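Local coordinates for rhusiopathiae surface protein B (PDB 3V10) that probably binds collagen as a cell-wall-anchored surface adhesin, of which this chain is the collagen-binding region built from two Ig-like domains, at residues A[179-193]-A[256-269]. Numbering follows the deposited sequence.
Sequences GDMNWWLNINSPKEA and AAKTTFTVTYDTRA
Arg268 grips Asp180 side-on: NE donates to OD1 at 2.7 Å and NH2 to OD2 at 2.9 Å, each on a syn lone pair, with carboxylate and guanidinium planes only 16° apart. This fixes the carboxylate's rotation. At the far end, Thr260 OG1 gives its proton to Asn188 O (2.6 Å) and accepts from Lys191 NZ at 2.9 Å; that ammonium also salt-bridges Glu220. Asn188 OD1 takes the Glu192 N-H, while Glu192 O receives Lys258 N.

Between these ends, strands 180-187 and 260-269 run antiparallel as inner neighbours in the five-stranded sheet of the collagen-binding domain (DEv-IgG fold), flanked by 167-173 and 208-221. Backbone bonds pair Met181-Thr267, Trp183-Tyr265, Leu185-Val263 and Ile187-Phe261, all on one face. There Trp183 NE1 donates to Thr267 OG1 (2.9 Å), a hydroxyl also bonded to His208. With CG between backbone N and carbonyl carbon (chi1 63°), Tyr265 lays its ring alongside the indole, nearly parallel but slid off it; the face contact is CH-pi, from Trp183 CB. Leu185 CG meets that ring's edge. On the other face Thr264 CG2 touches Trp184 CD1 at 3.4 Å, and a water links Asn186 OD1 with Thr262 OG1; Asn186 ND2 hydrogen-bonds Trp168 O.

The backbone ladder thus sets the register, with polar links added near both ends. Met181, Trp183 and Tyr265 pack against strand 276-286 (Tyr277, Asn279); the opposite, partly exposed face mixes Trp184 with threonines, Asn186, Asp180 and Asp266.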
ATOM      1  N   GLY A 179       2.543   0.648  -8.637  1.00 14.56           N
ATOM      2  CA  GLY A 179       1.209   0.854  -9.163  1.00 12.91           C
ATOM      3  C   GLY A 179       0.348  -0.393  -9.075  1.00 11.29           C
ATOM      4  O   GLY A 179      -0.854  -0.345  -9.339  1.00 12.72           O
ATOM      5  N   ASP A 180       0.963  -1.513  -8.710  1.00 10.69           N
ATOM      6  CA  ASP A 180       0.246  -2.779  -8.587  1.00  9.54           C
ATOM      7  C   ASP A 180      -0.111  -3.057  -7.132  1.00 10.68           C
ATOM      8  O   ASP A 180       0.459  -2.460  -6.214  1.00 10.04           O
ATOM      9  CB  ASP A 180       1.097  -3.932  -9.138  1.00 11.99           C
ATOM     10  CG  ASP A 180       1.004  -4.067 -10.653  1.00  8.43           C
ATOM     11  OD1 ASP A 180       0.592  -3.098 -11.324  1.00 11.25           O
ATOM     12  OD2 ASP A 180       1.361  -5.151 -11.174  1.00 11.40           O
ATOM     13  N   MET A 181      -1.067  -3.960  -6.938  1.00  9.83           N
ATOM     14  CA  MET A 181      -1.535  -4.357  -5.615  1.00  9.50           C
ATOM     15  C   MET A 181      -1.653  -5.879  -5.580  1.00 11.02           C
ATOM     16  O   MET A 181      -1.965  -6.498  -6.596  1.00 10.15           O
ATOM     17  CB  MET A 181      -2.898  -3.719  -5.326  1.00  6.46           C
ATOM     18  CG  MET A 181      -2.830  -2.220  -5.106  1.00 10.82           C
ATOM     19  SD  MET A 181      -4.388  -1.310  -5.298  1.00  4.22           S
ATOM     20  CE  MET A 181      -4.356  -1.064  -7.084  1.00 12.23           C
ATOM     21  N   ASN A 182      -1.404  -6.478  -4.418  1.00 10.46           N
ATOM     22  CA  ASN A 182      -1.481  -7.927  -4.281  1.00 10.86           C
ATOM     23  C   ASN A 182      -2.686  -8.286  -3.430  1.00  9.71           C
ATOM     24  O   ASN A 182      -2.984  -7.599  -2.455  1.00  8.35           O
ATOM     25  CB  ASN A 182      -0.209  -8.471  -3.629  1.00 12.85           C
ATOM     26  CG  ASN A 182       1.043  -8.045  -4.365  1.00 16.01           C
ATOM     27  OD1 ASN A 182       1.149  -8.226  -5.577  1.00 17.38           O
ATOM     28  ND2 ASN A 182       2.000  -7.476  -3.638  1.00 15.82           N
ATOM     29  N   TRP A 183      -3.376  -9.358  -3.802  1.00  9.38           N
ATOM     30  CA  TRP A 183      -4.566  -9.773  -3.065  1.00  8.97           C
ATOM     31  C   TRP A 183      -4.574 -11.243  -2.677  1.00  7.49           C
ATOM     32  O   TRP A 183      -3.943 -12.075  -3.329  1.00  8.00           O
ATOM     33  CB  TRP A 183      -5.820  -9.451  -3.881  1.00  9.57           C
ATOM     34  CG  TRP A 183      -5.846  -8.043  -4.378  1.00  7.33           C
ATOM     35  CD1 TRP A 183      -5.210  -7.556  -5.480  1.00  6.32           C
ATOM     36  CD2 TRP A 183      -6.494  -6.925  -3.762  1.00  8.70           C
ATOM     37  NE1 TRP A 183      -5.418  -6.206  -5.591  1.00  9.17           N
ATOM     38  CE2 TRP A 183      -6.201  -5.790  -4.548  1.00  8.74           C
ATOM     39  CE3 TRP A 183      -7.290  -6.769  -2.620  1.00  7.24           C
ATOM     40  CZ2 TRP A 183      -6.680  -4.513  -4.232  1.00  9.13           C
ATOM     41  CZ3 TRP A 183      -7.767  -5.499  -2.306  1.00  9.53           C
ATOM     42  CH2 TRP A 183      -7.460  -4.389  -3.106  1.00  9.04           C
ATOM     43  N   TRP A 184      -5.313 -11.551  -1.610  1.00  8.08           N
ATOM     44  CA  TRP A 184      -5.423 -12.908  -1.082  1.00  9.07           C
ATOM     45  C   TRP A 184      -6.855 -13.296  -0.747  1.00  7.49           C
ATOM     46  O   TRP A 184      -7.523 -12.582  -0.006  1.00  8.04           O
ATOM     47  CB  TRP A 184      -4.628 -13.044   0.224  1.00  7.95           C
ATOM     48  CG  TRP A 184      -3.148 -12.997   0.093  1.00 11.45           C
ATOM     49  CD1 TRP A 184      -2.298 -14.062   0.038  1.00 12.27           C
ATOM     50  CD2 TRP A 184      -2.330 -11.824   0.008  1.00 11.19           C
ATOM     51  NE1 TRP A 184      -1.003 -13.629  -0.073  1.00 12.36           N
ATOM     52  CE2 TRP A 184      -0.991 -12.258  -0.095  1.00 12.56           C
ATOM     53  CE3 TRP A 184      -2.599 -10.449   0.009  1.00 11.64           C
ATOM     54  CZ2 TRP A 184       0.082 -11.365  -0.197  1.00 11.26           C
ATOM     55  CZ3 TRP A 184      -1.533  -9.558  -0.095  1.00 13.06           C
ATOM     56  CH2 TRP A 184      -0.208 -10.024  -0.197  1.00 10.69           C
ATOM     57  N   LEU A 185      -7.320 -14.417  -1.291  1.00  7.68           N
ATOM     58  CA  LEU A 185      -8.648 -14.933  -0.962  1.00  8.76           C
ATOM     59  C   LEU A 185      -8.348 -16.190  -0.134  1.00  8.11           C
ATOM     60  O   LEU A 185      -7.862 -17.188  -0.663  1.00 10.85           O
ATOM     61  CB  LEU A 185      -9.436 -15.318  -2.222  1.00  7.99           C
ATOM     62  CG  LEU A 185      -9.615 -14.272  -3.324  1.00  5.24           C
ATOM     63  CD1 LEU A 185     -10.569 -14.826  -4.390  1.00  8.29           C
ATOM     64  CD2 LEU A 185     -10.157 -12.980  -2.746  1.00  7.25           C
ATOM     65  N   ASN A 186      -8.616 -16.135   1.165  1.00 10.24           N
ATOM     66  CA  ASN A 186      -8.343 -17.269   2.048  1.00 11.68           C
ATOM     67  C   ASN A 186      -9.593 -18.116   2.242  1.00 10.78           C
ATOM     68  O   ASN A 186     -10.467 -17.769   3.032  1.00 11.70           O
ATOM     69  CB  ASN A 186      -7.837 -16.737   3.388  1.00 11.79           C
ATOM     70  CG  ASN A 186      -6.671 -15.782   3.217  1.00 12.98           C
ATOM     71  OD1 ASN A 186      -5.531 -16.208   3.032  1.00 15.20           O
ATOM     72  ND2 ASN A 186      -6.954 -14.488   3.250  1.00 11.38           N
ATOM     73  N   ILE A 187      -9.654 -19.239   1.532  1.00 11.58           N
ATOM     74  CA  ILE A 187     -10.813 -20.121   1.571  1.00 12.39           C
ATOM     75  C   ILE A 187     -10.627 -21.385   2.393  1.00 13.99           C
ATOM     76  O   ILE A 187      -9.730 -22.188   2.142  1.00 14.40           O
ATOM     77  CB  ILE A 187     -11.224 -20.531   0.143  1.00 12.47           C
ATOM     78  CG1 ILE A 187     -11.329 -19.279  -0.731  1.00 12.12           C
ATOM     79  CG2 ILE A 187     -12.554 -21.279   0.170  1.00 13.33           C
ATOM     80  CD1 ILE A 187     -11.550 -19.567  -2.206  1.00 13.02           C
ATOM     81  N   ASN A 188     -11.504 -21.548   3.373  1.00 13.66           N
ATOM     82  CA  ASN A 188     -11.489 -22.701   4.255  1.00 13.28           C
ATOM     83  C   ASN A 188     -10.205 -22.884   5.054  1.00 15.00           C
ATOM     84  O   ASN A 188      -9.559 -23.933   4.977  1.00 16.93           O
ATOM     85  CB  ASN A 188     -11.791 -23.978   3.466  1.00 14.51           C
ATOM     86  CG  ASN A 188     -12.246 -25.108   4.362  1.00 16.84           C
ATOM     87  OD1 ASN A 188     -12.377 -24.924   5.572  1.00 15.40           O
ATOM     88  ND2 ASN A 188     -12.492 -26.277   3.782  1.00 15.39           N
ATOM     89  N   SER A 189      -9.836 -21.860   5.819  1.00 16.42           N
ATOM     90  CA  SER A 189      -8.656 -21.930   6.673  1.00 16.53           C
ATOM     91  C   SER A 189      -8.862 -23.016   7.733  1.00 17.51           C
ATOM     92  O   SER A 189      -7.932 -23.755   8.057  1.00 19.74           O
ATOM     93  CB  SER A 189      -8.402 -20.589   7.375  1.00 18.37           C
ATOM     94  OG  SER A 189      -7.869 -19.622   6.489  1.00 21.14           O
ATOM     95  N   PRO A 190     -10.086 -23.125   8.291  1.00 17.47           N
ATOM     96  CA  PRO A 190     -10.381 -24.134   9.318  1.00 18.80           C
ATOM     97  C   PRO A 190     -10.264 -25.572   8.827  1.00 18.86           C
ATOM     98  O   PRO A 190     -10.180 -26.505   9.635  1.00 21.01           O
ATOM     99  CB  PRO A 190     -11.814 -23.805   9.730  1.00 17.57           C
ATOM    100  CG  PRO A 190     -11.923 -22.336   9.460  1.00 19.07           C
ATOM    101  CD  PRO A 190     -11.227 -22.207   8.134  1.00 18.02           C
ATOM    102  N   LYS A 191     -10.274 -25.748   7.507  1.00 18.05           N
ATOM    103  CA  LYS A 191     -10.192 -27.069   6.894  1.00 20.43           C
ATOM    104  C   LYS A 191     -11.477 -27.832   7.211  1.00 20.50           C
ATOM    105  O   LYS A 191     -11.448 -28.991   7.627  1.00 21.38           O
ATOM    106  CB  LYS A 191      -8.986 -27.843   7.431  1.00 20.37           C
ATOM    107  CG  LYS A 191      -7.632 -27.203   7.185  1.00 22.06           C
ATOM    108  CD  LYS A 191      -7.166 -27.376   5.756  1.00 23.15           C
ATOM    109  CE  LYS A 191      -5.645 -27.302   5.683  1.00 21.98           C
ATOM    110  NZ  LYS A 191      -5.109 -26.088   6.366  1.00 21.09           N
ATOM    111  N   GLU A 192     -12.607 -27.168   7.015  1.00 21.25           N
ATOM    112  CA  GLU A 192     -13.905 -27.761   7.281  1.00 20.04           C
ATOM    113  C   GLU A 192     -14.350 -28.797   6.241  1.00 20.38           C
ATOM    114  O   GLU A 192     -13.908 -28.796   5.093  1.00 17.03           O
ATOM    115  CB  GLU A 192     -14.960 -26.653   7.379  1.00 22.99           C
ATOM    116  CG  GLU A 192     -15.081 -25.885   8.680  1.00 26.88           C
ATOM    117  CD  GLU A 192     -16.361 -25.054   8.677  1.00 29.70           C
ATOM    118  OE1 GLU A 192     -17.353 -25.469   8.035  1.00 31.74           O
ATOM    119  OE2 GLU A 192     -16.401 -23.989   9.319  1.00 32.56           O
ATOM    120  N   ALA A 193     -15.227 -29.692   6.680  1.00 19.01           N
ATOM    121  CA  ALA A 193     -15.788 -30.712   5.812  1.00 18.60           C
ATOM    122  C   ALA A 193     -17.103 -30.080   5.375  1.00 18.06           C
ATOM    123  O   ALA A 193     -18.164 -30.417   5.891  1.00 19.03           O
ATOM    124  CB  ALA A 193     -16.041 -31.986   6.609  1.00 18.10           C
ATOM    125  N   ALA A 256     -13.168 -29.270  -1.763  1.00 18.93           N
ATOM    126  CA  ALA A 256     -13.066 -28.255  -0.722  1.00 18.43           C
ATOM    127  C   ALA A 256     -12.870 -28.887   0.646  1.00 19.30           C
ATOM    128  O   ALA A 256     -12.249 -28.295   1.529  1.00 18.14           O
ATOM    129  CB  ALA A 256     -14.324 -27.384  -0.721  1.00 17.87           C
ATOM    130  N   ALA A 257     -13.384 -30.099   0.808  1.00 19.13           N
ATOM    131  CA  ALA A 257     -13.289 -30.824   2.075  1.00 19.88           C
ATOM    132  C   ALA A 257     -11.907 -30.827   2.722  1.00 19.73           C
ATOM    133  O   ALA A 257     -10.915 -31.244   2.115  1.00 19.19           O
ATOM    134  CB  ALA A 257     -13.762 -32.263   1.884  1.00 21.54           C
ATOM    135  N   LYS A 258     -11.868 -30.359   3.967  1.00 20.06           N
ATOM    136  CA  LYS A 258     -10.654 -30.312   4.773  1.00 20.73           C
ATOM    137  C   LYS A 258      -9.428 -29.744   4.059  1.00 20.23           C
ATOM    138  O   LYS A 258      -8.293 -30.115   4.361  1.00 18.45           O
ATOM    139  CB  LYS A 258     -10.360 -31.723   5.291  1.00 21.71           C
ATOM    140  CG  LYS A 258     -11.566 -32.355   5.976  1.00 23.62           C
ATOM    141  CD  LYS A 258     -11.324 -33.805   6.369  1.00 26.97           C
ATOM    142  CE  LYS A 258     -12.565 -34.394   7.030  1.00 26.25           C
ATOM    143  NZ  LYS A 258     -12.375 -35.816   7.441  1.00 29.40           N
ATOM    144  N   THR A 259      -9.656 -28.822   3.131  1.00 17.57           N
ATOM    145  CA  THR A 259      -8.558 -28.235   2.377  1.00 17.64           C
ATOM    146  C   THR A 259      -8.642 -26.715   2.347  1.00 16.49           C
ATOM    147  O   THR A 259      -9.714 -26.150   2.130  1.00 15.97           O
ATOM    148  CB  THR A 259      -8.555 -28.764   0.927  1.00 16.15           C
ATOM    149  OG1 THR A 259      -8.408 -30.191   0.941  1.00 19.53           O
ATOM    150  CG2 THR A 259      -7.409 -28.154   0.131  1.00 18.34           C
ATOM    151  N   THR A 260      -7.506 -26.063   2.580  1.00 16.67           N
ATOM    152  CA  THR A 260      -7.439 -24.607   2.560  1.00 15.59           C
ATOM    153  C   THR A 260      -6.923 -24.159   1.200  1.00 16.52           C
ATOM    154  O   THR A 260      -5.889 -24.640   0.730  1.00 17.64           O
ATOM    155  CB  THR A 260      -6.482 -24.063   3.638  1.00 17.43           C
ATOM    156  OG1 THR A 260      -6.959 -24.433   4.936  1.00 18.20           O
ATOM    157  CG2 THR A 260      -6.389 -22.544   3.556  1.00 16.03           C
ATOM    158  N   PHE A 261      -7.649 -23.241   0.573  1.00 15.82           N
ATOM    159  CA  PHE A 261      -7.268 -22.715  -0.728  1.00 15.98           C
ATOM    160  C   PHE A 261      -6.985 -21.232  -0.595  1.00 15.63           C
ATOM    161  O   PHE A 261      -7.850 -20.464  -0.176  1.00 17.12           O
ATOM    162  CB  PHE A 261      -8.393 -22.919  -1.742  1.00 17.06           C
ATOM    163  CG  PHE A 261      -8.698 -24.360  -2.027  1.00 17.08           C
ATOM    164  CD1 PHE A 261      -7.983 -25.059  -2.992  1.00 16.51           C
ATOM    165  CD2 PHE A 261      -9.695 -25.020  -1.319  1.00 17.54           C
ATOM    166  CE1 PHE A 261      -8.258 -26.402  -3.251  1.00 19.55           C
ATOM    167  CE2 PHE A 261      -9.978 -26.359  -1.569  1.00 18.85           C
ATOM    168  CZ  PHE A 261      -9.258 -27.051  -2.540  1.00 17.79           C
ATOM    169  N   THR A 262      -5.769 -20.835  -0.940  1.00 14.79           N
ATOM    170  CA  THR A 262      -5.388 -19.437  -0.881  1.00 13.62           C
ATOM    171  C   THR A 262      -5.193 -18.958  -2.309  1.00 13.99           C
ATOM    172  O   THR A 262      -4.173 -19.241  -2.934  1.00 13.90           O
ATOM    173  CB  THR A 262      -4.079 -19.239  -0.098  1.00 14.34           C
ATOM    174  OG1 THR A 262      -4.204 -19.840   1.198  1.00 14.64           O
ATOM    175  CG2 THR A 262      -3.782 -17.757   0.072  1.00 14.03           C
ATOM    176  N   VAL A 263      -6.197 -18.260  -2.829  1.00 12.61           N
ATOM    177  CA  VAL A 263      -6.140 -17.726  -4.181  1.00 11.31           C
ATOM    178  C   VAL A 263      -5.489 -16.348  -4.138  1.00 12.64           C
ATOM    179  O   VAL A 263      -5.958 -15.456  -3.429  1.00 11.90           O
ATOM    180  CB  VAL A 263      -7.561 -17.587  -4.792  1.00 10.13           C
ATOM    181  CG1 VAL A 263      -7.478 -16.991  -6.188  1.00 11.25           C
ATOM    182  CG2 VAL A 263      -8.246 -18.949  -4.842  1.00  8.51           C
ATOM    183  N   THR A 264      -4.404 -16.175  -4.889  1.00 10.66           N
ATOM    184  CA  THR A 264      -3.719 -14.893  -4.927  1.00 11.54           C
ATOM    185  C   THR A 264      -3.726 -14.333  -6.344  1.00  9.18           C
ATOM    186  O   THR A 264      -3.797 -15.077  -7.320  1.00  8.61           O
ATOM    187  CB  THR A 264      -2.254 -15.013  -4.437  1.00 12.61           C
ATOM    188  OG1 THR A 264      -1.540 -15.941  -5.263  1.00 10.43           O
ATOM    189  CG2 THR A 264      -2.221 -15.497  -2.992  1.00 13.84           C
ATOM    190  N   TYR A 265      -3.682 -13.014  -6.447  1.00  9.01           N
ATOM    191  CA  TYR A 265      -3.666 -12.350  -7.743  1.00  9.17           C
ATOM    192  C   TYR A 265      -3.278 -10.896  -7.556  1.00  9.90           C
ATOM    193  O   TYR A 265      -3.256 -10.388  -6.433  1.00  9.64           O
ATOM    194  CB  TYR A 265      -5.039 -12.429  -8.431  1.00 10.05           C
ATOM    195  CG  TYR A 265      -6.163 -11.728  -7.704  1.00  8.44           C
ATOM    196  CD1 TYR A 265      -6.867 -12.369  -6.683  1.00  9.51           C
ATOM    197  CD2 TYR A 265      -6.524 -10.419  -8.032  1.00 10.24           C
ATOM    198  CE1 TYR A 265      -7.901 -11.728  -6.008  1.00  9.72           C
ATOM    199  CE2 TYR A 265      -7.560  -9.765  -7.357  1.00  9.60           C
ATOM    200  CZ  TYR A 265      -8.242 -10.428  -6.347  1.00  8.97           C
ATOM    201  OH  TYR A 265      -9.262  -9.800  -5.672  1.00 11.07           O
ATOM    202  N   ASP A 266      -2.973 -10.234  -8.663  1.00  9.76           N
ATOM    203  CA  ASP A 266      -2.585  -8.833  -8.625  1.00  9.43           C
ATOM    204  C   ASP A 266      -3.550  -7.977  -9.422  1.00  8.72           C
ATOM    205  O   ASP A 266      -4.218  -8.458 -10.341  1.00  9.00           O
ATOM    206  CB  ASP A 266      -1.192  -8.625  -9.240  1.00  6.81           C
ATOM    207  CG  ASP A 266      -0.130  -9.513  -8.623  1.00 11.93           C
ATOM    208  OD1 ASP A 266      -0.303  -9.952  -7.471  1.00 14.65           O
ATOM    209  OD2 ASP A 266       0.899  -9.750  -9.295  1.00 14.79           O
ATOM    210  N   THR A 267      -3.630  -6.705  -9.059  1.00  9.59           N
ATOM    211  CA  THR A 267      -4.436  -5.765  -9.819  1.00  9.43           C
ATOM    212  C   THR A 267      -3.498  -4.603 -10.113  1.00 10.11           C
ATOM    213  O   THR A 267      -2.461  -4.455  -9.463  1.00 11.45           O
ATOM    214  CB  THR A 267      -5.674  -5.254  -9.058  1.00 10.37           C
ATOM    215  OG1 THR A 267      -5.268  -4.466  -7.935  1.00  7.45           O
ATOM    216  CG2 THR A 267      -6.535  -6.424  -8.614  1.00 12.73           C
ATOM    217  N   ARG A 268      -3.858  -3.794 -11.098  1.00 10.05           N
ATOM    218  CA  ARG A 268      -3.036  -2.667 -11.501  1.00  9.89           C
ATOM    219  C   ARG A 268      -3.891  -1.421 -11.555  1.00 10.48           C
ATOM    220  O   ARG A 268      -4.934  -1.406 -12.202  1.00  8.98           O
ATOM    221  CB  ARG A 268      -2.420  -2.966 -12.871  1.00 10.28           C
ATOM    222  CG  ARG A 268      -1.498  -1.900 -13.430  1.00  9.80           C
ATOM    223  CD  ARG A 268      -0.633  -2.514 -14.520  1.00 12.49           C
ATOM    224  NE  ARG A 268       0.191  -3.580 -13.960  1.00 13.58           N
ATOM    225  CZ  ARG A 268       0.837  -4.499 -14.666  1.00 16.41           C
ATOM    226  NH1 ARG A 268       0.770  -4.501 -15.993  1.00 18.27           N
ATOM    227  NH2 ARG A 268       1.544  -5.428 -14.036  1.00 15.60           N
ATOM    228  N   ALA A 269      -3.453  -0.379 -10.856  1.00 11.22           N
ATOM    229  CA  ALA A 269      -4.182   0.879 -10.831  1.00 12.03           C
ATOM    230  C   ALA A 269      -4.077   1.591 -12.177  1.00 12.69           C
ATOM    231  O   ALA A 269      -3.016   1.595 -12.802  1.00 13.41           O
ATOM    232  CB  ALA A 269      -3.628   1.776  -9.722  1.00 11.20           C
TER
HETATM  233  O   HOH W   1       2.414  -7.279 -10.021  1.00 17.79           O
HETATM  234  O   HOH W   2      -5.264 -18.838   3.321  1.00 21.22           O